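Local coordinates for protein dipeptidase AC. Metallo peptidase. MEROPS family M19 (Rhodobacter sphaeroides, PDB 3LY0) that probably hydrolyses dipeptides as a zinc-dependent metallopeptidase, and is captured here with a phosphinate mimic of a dipeptide in its active site, at residues F265-L270 and G309-Q314; H69-M74 and G274-E279. One frame throughout, in Å; residues are numbered along the deposited sequence.

Interaction 1 (F265-L270 and G309-Q314); sequences FATSFL and GATIPQ. With LY0 ((2R)-3-[(R)-[(1R)-1-aminoethyl](hydroxy)phosphoryl]-2-methylpropanoic acid), chain C.
Pro-313 and Ile-312 press against Phe-265 where the loops after two neighbouring parallel strands, 260-263 and 301-303, meet beside the active site of this TIM-barrel-type fold. The bumps are small and closely fitted. The Ile-312 methyl CG2 sits on Phe-265 CB at 3.6 Å, while the Phe-265 ring runs on, away from the contact, to lie edge-to-face with Phe-307. Pro-313 fills the hollow between Phe-265 and Leu-270: its CD is 3.1 Å from Phe-265 O, and its CG meets Leu-270 CD1, the two side chains crossing at about a right angle. Thr-267 carries its methyl beside its own backbone N (CG2 anti to the carbonyl carbon), which lays CG2 against the backbone at Ile-312 C, 3.6 Å away. That same N donates to Thr-311 O (2.9 Å, 168° at the hydrogen), and Ala-266 CA adds a CH...O contact to this oxygen. On the ligand side, Ala-266 CB meets Ala-310 CB at 3.7 Å. Together with Gly-309, Ala-310 and the Phe-269 ring line the pocket; at the edge of that ring, near its plane, the inhibitor carboxylate oxygen O61 lies 3.3 Å from Phe-269 CE2.

Interaction 2 (H69-M74 and G274-E279); sequences HFEAMM and GRRSAE
Glu-71 lies along one face of the Arg-276 guanidinium, where helix 68-75 faces the loop between helices 267-270 and 283-296 at the surface of the TIM-barrel-type fold. Glu-71 CB comes down over the centre of the guanidinium, 3.8 Å from Arg-276 CZ. Beyond CG the glutamate chain is extended, and Glu-71 CG and CD continue along the flat group toward its NH1 end. The carboxylate ends up stacked on the guanidinium, the planes only 9° apart, and Glu-71 OE2 is 4.1 Å from Arg-276 NH1. That oxygen stands well out of the guanidinium plane with no N-H aimed at it; the opposite charges probably attract, but this is not a salt bridge. The salt bridge of Arg-276 is instead made by NE to OD1 of Asp-75, at the end of the helix.

One turn further on, Met-74 takes up the aliphatic part of the same arginine. Its chain crosses that of Arg-276 obliquely, bringing the terminal methyl CE to 4.1 Å from Arg-276 CD. Arg-276 reaches the helix with CG anti to its backbone N (chi1 -168°) and then turns at chi3, which rests Arg-276 CD against the methionine and swings the flat head round to Glu-71. Arg-276 CB packs against Met-74 O at 3.5 Å.

A water also links the two backbones. This molecule donates one hydrogen bond to Met-74 O, at 2.6 Å, near the C-terminal end of the helix, and a second to Gly-274 O, 2.8 Å away.

The two interactions are neighbours, their centres 9 Å apart, joined through the loop 274-279, which packs on both segments of interaction 1. Thr-267 OG1 is 2.5 Å from Arg-276 O, a probable hydrogen bond, and Gln-314 N probably bonds to Ala-278 O at 2.9 Å. Thr-311 also packs on Arg-276, so this arginine has helix 68-75 and segment 309-314 as neighbours. Interaction 1 touches the inhibitor itself, Gly-309 O lying 3.2 Å from its C4 and Ala-310 CB 4.0 Å from its methyl C7; the Ala-310 side chain is about 8 Å from a zinc ion. Interaction 2 stands further out, the Met-74 side chain about 6 Å from the inhibitor and about 11 Å from zinc.

Interaction 1 (F265-L270 and G309-Q314)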
loop_
_atom_site.group_PDB
_atom_site.type_symbol
_atom_site.label_atom_id
_atom_site.label_comp_id
_atom_site.label_asym_id
_atom_site.label_seq_id
_atom_site.Cartn_x
_atom_site.Cartn_y
_atom_site.Cartn_z
ATOM N N PHE A 265 -6.120 -5.523 3.218
ATOM C CA PHE A 265 -7.430 -5.845 3.786
ATOM C C PHE A 265 -8.516 -5.969 2.716
ATOM O O PHE A 265 -9.668 -6.263 3.036
ATOM C CB PHE A 265 -7.905 -4.801 4.809
ATOM C CG PHE A 265 -7.025 -4.657 6.035
ATOM C CD1 PHE A 265 -6.005 -5.559 6.308
ATOM C CD2 PHE A 265 -7.233 -3.602 6.911
ATOM C CE1 PHE A 265 -5.201 -5.394 7.425
ATOM C CE2 PHE A 265 -6.447 -3.439 8.033
ATOM C CZ PHE A 265 -5.428 -4.338 8.290
ATOM N N ALA A 266 -8.171 -5.744 1.454
ATOM C CA ALA A 266 -9.163 -5.844 0.387
ATOM C C ALA A 266 -9.797 -7.225 0.362
ATOM O O ALA A 266 -9.098 -8.233 0.271
ATOM C CB ALA A 266 -8.521 -5.543 -0.960
ATOM N N THR A 267 -11.126 -7.255 0.436
ATOM C CA THR A 267 -11.890 -8.497 0.415
ATOM C C THR A 267 -11.467 -9.377 -0.766
ATOM O O THR A 267 -11.282 -10.596 -0.621
ATOM C CB THR A 267 -13.394 -8.177 0.329
ATOM O OG1 THR A 267 -13.598 -7.221 -0.720
ATOM C CG2 THR A 267 -13.863 -7.548 1.634
ATOM N N SER A 268 -11.294 -8.745 -1.924
ATOM C CA SER A 268 -10.984 -9.454 -3.165
ATOM C C SER A 268 -9.685 -10.244 -3.094
ATOM O O SER A 268 -9.508 -11.212 -3.828
ATOM C CB SER A 268 -10.882 -8.458 -4.313
ATOM O OG SER A 268 -12.079 -7.700 -4.409
ATOM N N PHE A 269 -8.777 -9.827 -2.213
ATOM C CA PHE A 269 -7.446 -10.421 -2.168
ATOM C C PHE A 269 -7.272 -11.329 -0.960
ATOM O O PHE A 269 -6.230 -11.963 -0.815
ATOM C CB PHE A 269 -6.370 -9.327 -2.149
ATOM C CG PHE A 269 -6.473 -8.346 -3.291
ATOM C CD1 PHE A 269 -7.080 -8.697 -4.492
ATOM C CD2 PHE A 269 -5.943 -7.063 -3.159
ATOM C CE1 PHE A 269 -7.163 -7.786 -5.545
ATOM C CE2 PHE A 269 -6.021 -6.149 -4.199
ATOM C CZ PHE A 269 -6.639 -6.506 -5.390
ATOM N N LEU A 270 -8.292 -11.379 -0.103
ATOM C CA LEU A 270 -8.278 -12.199 1.113
ATOM C C LEU A 270 -9.133 -13.459 0.990
ATOM O O LEU A 270 -8.726 -14.530 1.413
ATOM C CB LEU A 270 -8.809 -11.386 2.300
ATOM C CG LEU A 270 -7.912 -10.301 2.905
ATOM C CD1 LEU A 270 -8.675 -9.463 3.916
ATOM C CD2 LEU A 270 -6.686 -10.920 3.563
ATOM N N GLY A 309 -9.012 2.630 -0.055
ATOM C CA GLY A 309 -8.758 2.209 -1.425
ATOM C C GLY A 309 -9.555 0.996 -1.885
ATOM O O GLY A 309 -9.627 0.727 -3.080
ATOM N N ALA A 310 -10.163 0.267 -0.953
ATOM C CA ALA A 310 -10.847 -0.987 -1.268
ATOM C C ALA A 310 -11.916 -1.307 -0.235
ATOM O O ALA A 310 -11.906 -0.771 0.865
ATOM C CB ALA A 310 -9.836 -2.119 -1.321
ATOM N N THR A 311 -12.830 -2.206 -0.583
ATOM C CA THR A 311 -13.761 -2.744 0.406
ATOM C C THR A 311 -13.003 -3.720 1.299
ATOM O O THR A 311 -12.252 -4.561 0.796
ATOM C CB THR A 311 -14.925 -3.488 -0.267
ATOM O OG1 THR A 311 -15.631 -2.574 -1.116
ATOM C CG2 THR A 311 -15.887 -4.044 0.782
ATOM N N ILE A 312 -13.208 -3.617 2.612
ATOM C CA ILE A 312 -12.485 -4.452 3.576
ATOM C C ILE A 312 -13.483 -5.299 4.386
ATOM O O ILE A 312 -14.693 -5.083 4.283
ATOM C CB ILE A 312 -11.567 -3.578 4.486
ATOM C CG1 ILE A 312 -12.401 -2.685 5.414
ATOM C CG2 ILE A 312 -10.621 -2.737 3.626
ATOM C CD1 ILE A 312 -11.572 -1.803 6.363
ATOM N N PRO A 313 -12.989 -6.268 5.176
ATOM C CA PRO A 313 -13.912 -7.171 5.882
ATOM C C PRO A 313 -14.813 -6.436 6.866
ATOM O O PRO A 313 -14.383 -5.492 7.522
ATOM C CB PRO A 313 -12.970 -8.119 6.642
ATOM C CG PRO A 313 -11.652 -8.025 5.896
ATOM C CD PRO A 313 -11.580 -6.602 5.444
ATOM N N GLN A 314 -16.061 -6.887 6.977
ATOM C CA GLN A 314 -17.012 -6.258 7.884
ATOM C C GLN A 314 -16.515 -6.202 9.332
ATOM O O GLN A 314 -16.839 -5.266 10.064
ATOM C CB GLN A 314 -18.373 -6.964 7.810
ATOM C CG GLN A 314 -18.353 -8.411 8.295
ATOM C CD GLN A 314 -19.643 -9.160 7.994
ATOM O OE1 GLN A 314 -20.598 -8.589 7.468
ATOM N NE2 GLN A 314 -19.669 -10.448 8.326
HETATM P P LY0 C . -5.684 0.604 -4.717
HETATM C C1 LY0 C . -7.303 2.272 -6.266
HETATM N N1 LY0 C . -5.402 3.255 -5.016
HETATM C C2 LY0 C . -6.439 2.238 -5.025
HETATM C C4 LY0 C . -6.984 -0.632 -4.321
HETATM C C5 LY0 C . -6.891 -1.928 -5.077
HETATM C C6 LY0 C . -5.500 -2.501 -5.090
HETATM C C7 LY0 C . -7.975 -2.923 -4.749
HETATM O O31 LY0 C . -4.728 0.812 -3.567
HETATM O O32 LY0 C . -4.858 0.183 -5.978
HETATM O O61 LY0 C . -5.209 -3.500 -5.960
HETATM O O62 LY0 C . -4.606 -2.060 -4.348
#

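Interaction 2 (H69-M74 and G274-E279)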
loop_
_atom_site.group_PDB
_atom_site.type_symbol
_atom_site.label_atom_id
_atom_site.label_comp_id
_atom_site.label_asym_id
_atom_site.label_seq_id
_atom_site.Cartn_x
_atom_site.Cartn_y
_atom_site.Cartn_z
ATOM N N HIS A 69 -19.206 -0.100 -12.861
ATOM C CA HIS A 69 -19.067 -1.309 -13.667
ATOM C C HIS A 69 -17.931 -2.210 -13.172
ATOM O O HIS A 69 -18.030 -3.429 -13.240
ATOM C CB HIS A 69 -18.966 -1.004 -15.174
ATOM C CG HIS A 69 -17.931 0.018 -15.534
ATOM N ND1 HIS A 69 -18.006 1.330 -15.121
ATOM C CD2 HIS A 69 -16.821 -0.071 -16.305
ATOM C CE1 HIS A 69 -16.972 2.002 -15.602
ATOM N NE2 HIS A 69 -16.240 1.175 -16.327
ATOM N N PHE A 70 -16.867 -1.608 -12.647
ATOM C CA PHE A 70 -15.758 -2.390 -12.106
ATOM C C PHE A 70 -16.143 -3.077 -10.800
ATOM O O PHE A 70 -15.832 -4.248 -10.587
ATOM C CB PHE A 70 -14.532 -1.504 -11.872
ATOM C CG PHE A 70 -13.966 -0.904 -13.125
ATOM C CD1 PHE A 70 -13.998 -1.599 -14.328
ATOM C CD2 PHE A 70 -13.384 0.353 -13.100
ATOM C CE1 PHE A 70 -13.469 -1.042 -15.482
ATOM C CE2 PHE A 70 -12.850 0.909 -14.247
ATOM C CZ PHE A 70 -12.892 0.215 -15.439
ATOM N N GLU A 71 -16.806 -2.340 -9.918
ATOM C CA GLU A 71 -17.253 -2.918 -8.660
ATOM C C GLU A 71 -18.166 -4.107 -8.926
ATOM O O GLU A 71 -18.010 -5.161 -8.319
ATOM C CB GLU A 71 -17.947 -1.871 -7.789
ATOM C CG GLU A 71 -16.978 -0.838 -7.231
ATOM C CD GLU A 71 -17.650 0.183 -6.338
ATOM O OE1 GLU A 71 -18.891 0.311 -6.411
ATOM O OE2 GLU A 71 -16.930 0.864 -5.570
ATOM N N ALA A 72 -19.106 -3.943 -9.851
ATOM C CA ALA A 72 -20.032 -5.023 -10.178
ATOM C C ALA A 72 -19.311 -6.259 -10.710
ATOM O O ALA A 72 -19.654 -7.386 -10.361
ATOM C CB ALA A 72 -21.085 -4.548 -11.173
ATOM N N MET A 73 -18.317 -6.049 -11.564
ATOM C CA MET A 73 -17.560 -7.168 -12.109
ATOM C C MET A 73 -16.815 -7.912 -11.010
ATOM O O MET A 73 -16.808 -9.142 -10.969
ATOM C CB MET A 73 -16.569 -6.684 -13.165
ATOM C CG MET A 73 -17.223 -6.111 -14.399
ATOM S SD MET A 73 -15.999 -5.482 -15.552
ATOM C CE MET A 73 -15.078 -6.961 -15.879
ATOM N N MET A 74 -16.186 -7.160 -10.113
ATOM C CA MET A 74 -15.426 -7.768 -9.027
ATOM C C MET A 74 -16.320 -8.465 -7.992
ATOM O O MET A 74 -15.834 -9.254 -7.183
ATOM C CB MET A 74 -14.489 -6.735 -8.376
ATOM C CG MET A 74 -13.284 -6.344 -9.265
ATOM S SD MET A 74 -12.166 -5.078 -8.583
ATOM C CE MET A 74 -13.401 -3.908 -8.061
ATOM N N GLY A 274 -12.231 -14.951 -3.936
ATOM C CA GLY A 274 -11.856 -13.754 -4.670
ATOM C C GLY A 274 -12.965 -12.742 -4.908
ATOM O O GLY A 274 -12.832 -11.872 -5.771
ATOM N N ARG A 275 -14.045 -12.853 -4.138
ATOM C CA ARG A 275 -15.200 -11.970 -4.279
ATOM C C ARG A 275 -14.959 -10.667 -3.536
ATOM O O ARG A 275 -14.105 -10.599 -2.655
ATOM C CB ARG A 275 -16.459 -12.635 -3.708
ATOM C CG ARG A 275 -17.020 -13.792 -4.524
ATOM C CD ARG A 275 -18.340 -14.256 -3.924
ATOM N NE ARG A 275 -19.266 -13.135 -3.769
ATOM C CZ ARG A 275 -20.386 -13.176 -3.053
ATOM N NH1 ARG A 275 -20.731 -14.289 -2.413
ATOM N NH2 ARG A 275 -21.160 -12.101 -2.970
ATOM N N ARG A 276 -15.731 -9.640 -3.877
ATOM C CA ARG A 276 -15.584 -8.321 -3.258
ATOM C C ARG A 276 -16.368 -8.130 -1.945
ATOM O O ARG A 276 -16.103 -7.187 -1.193
ATOM C CB ARG A 276 -15.974 -7.237 -4.269
ATOM C CG ARG A 276 -15.590 -5.826 -3.863
ATOM C CD ARG A 276 -15.963 -4.818 -4.943
ATOM N NE ARG A 276 -17.408 -4.674 -5.058
ATOM C CZ ARG A 276 -18.108 -3.710 -4.473
ATOM N NH1 ARG A 276 -17.491 -2.796 -3.742
ATOM N NH2 ARG A 276 -19.424 -3.654 -4.627
ATOM N N SER A 277 -17.320 -9.012 -1.671
ATOM C CA SER A 277 -18.208 -8.852 -0.516
ATOM C C SER A 277 -17.500 -8.759 0.845
ATOM O O SER A 277 -16.639 -9.578 1.173
ATOM C CB SER A 277 -19.222 -9.991 -0.477
ATOM O OG SER A 277 -19.980 -9.944 0.717
ATOM N N ALA A 278 -17.894 -7.765 1.637
ATOM C CA ALA A 278 -17.385 -7.593 2.992
ATOM C C ALA A 278 -17.913 -8.642 3.976
ATOM O O ALA A 278 -17.481 -8.674 5.133
ATOM C CB ALA A 278 -17.716 -6.190 3.501
ATOM N N GLU A 279 -18.854 -9.479 3.530
ATOM C CA GLU A 279 -19.469 -10.486 4.398
ATOM C C GLU A 279 -18.582 -11.721 4.508
ATOM O O GLU A 279 -18.694 -12.672 3.727
ATOM C CB GLU A 279 -20.866 -10.862 3.888
ATOM C CG GLU A 279 -21.529 -11.992 4.667
ATOM C CD GLU A 279 -22.855 -12.424 4.059
ATOM O OE1 GLU A 279 -23.252 -13.592 4.264
ATOM O OE2 GLU A 279 -23.491 -11.598 3.367
HETATM O O HOH W 1 -13.411 -9.172 -6.162
#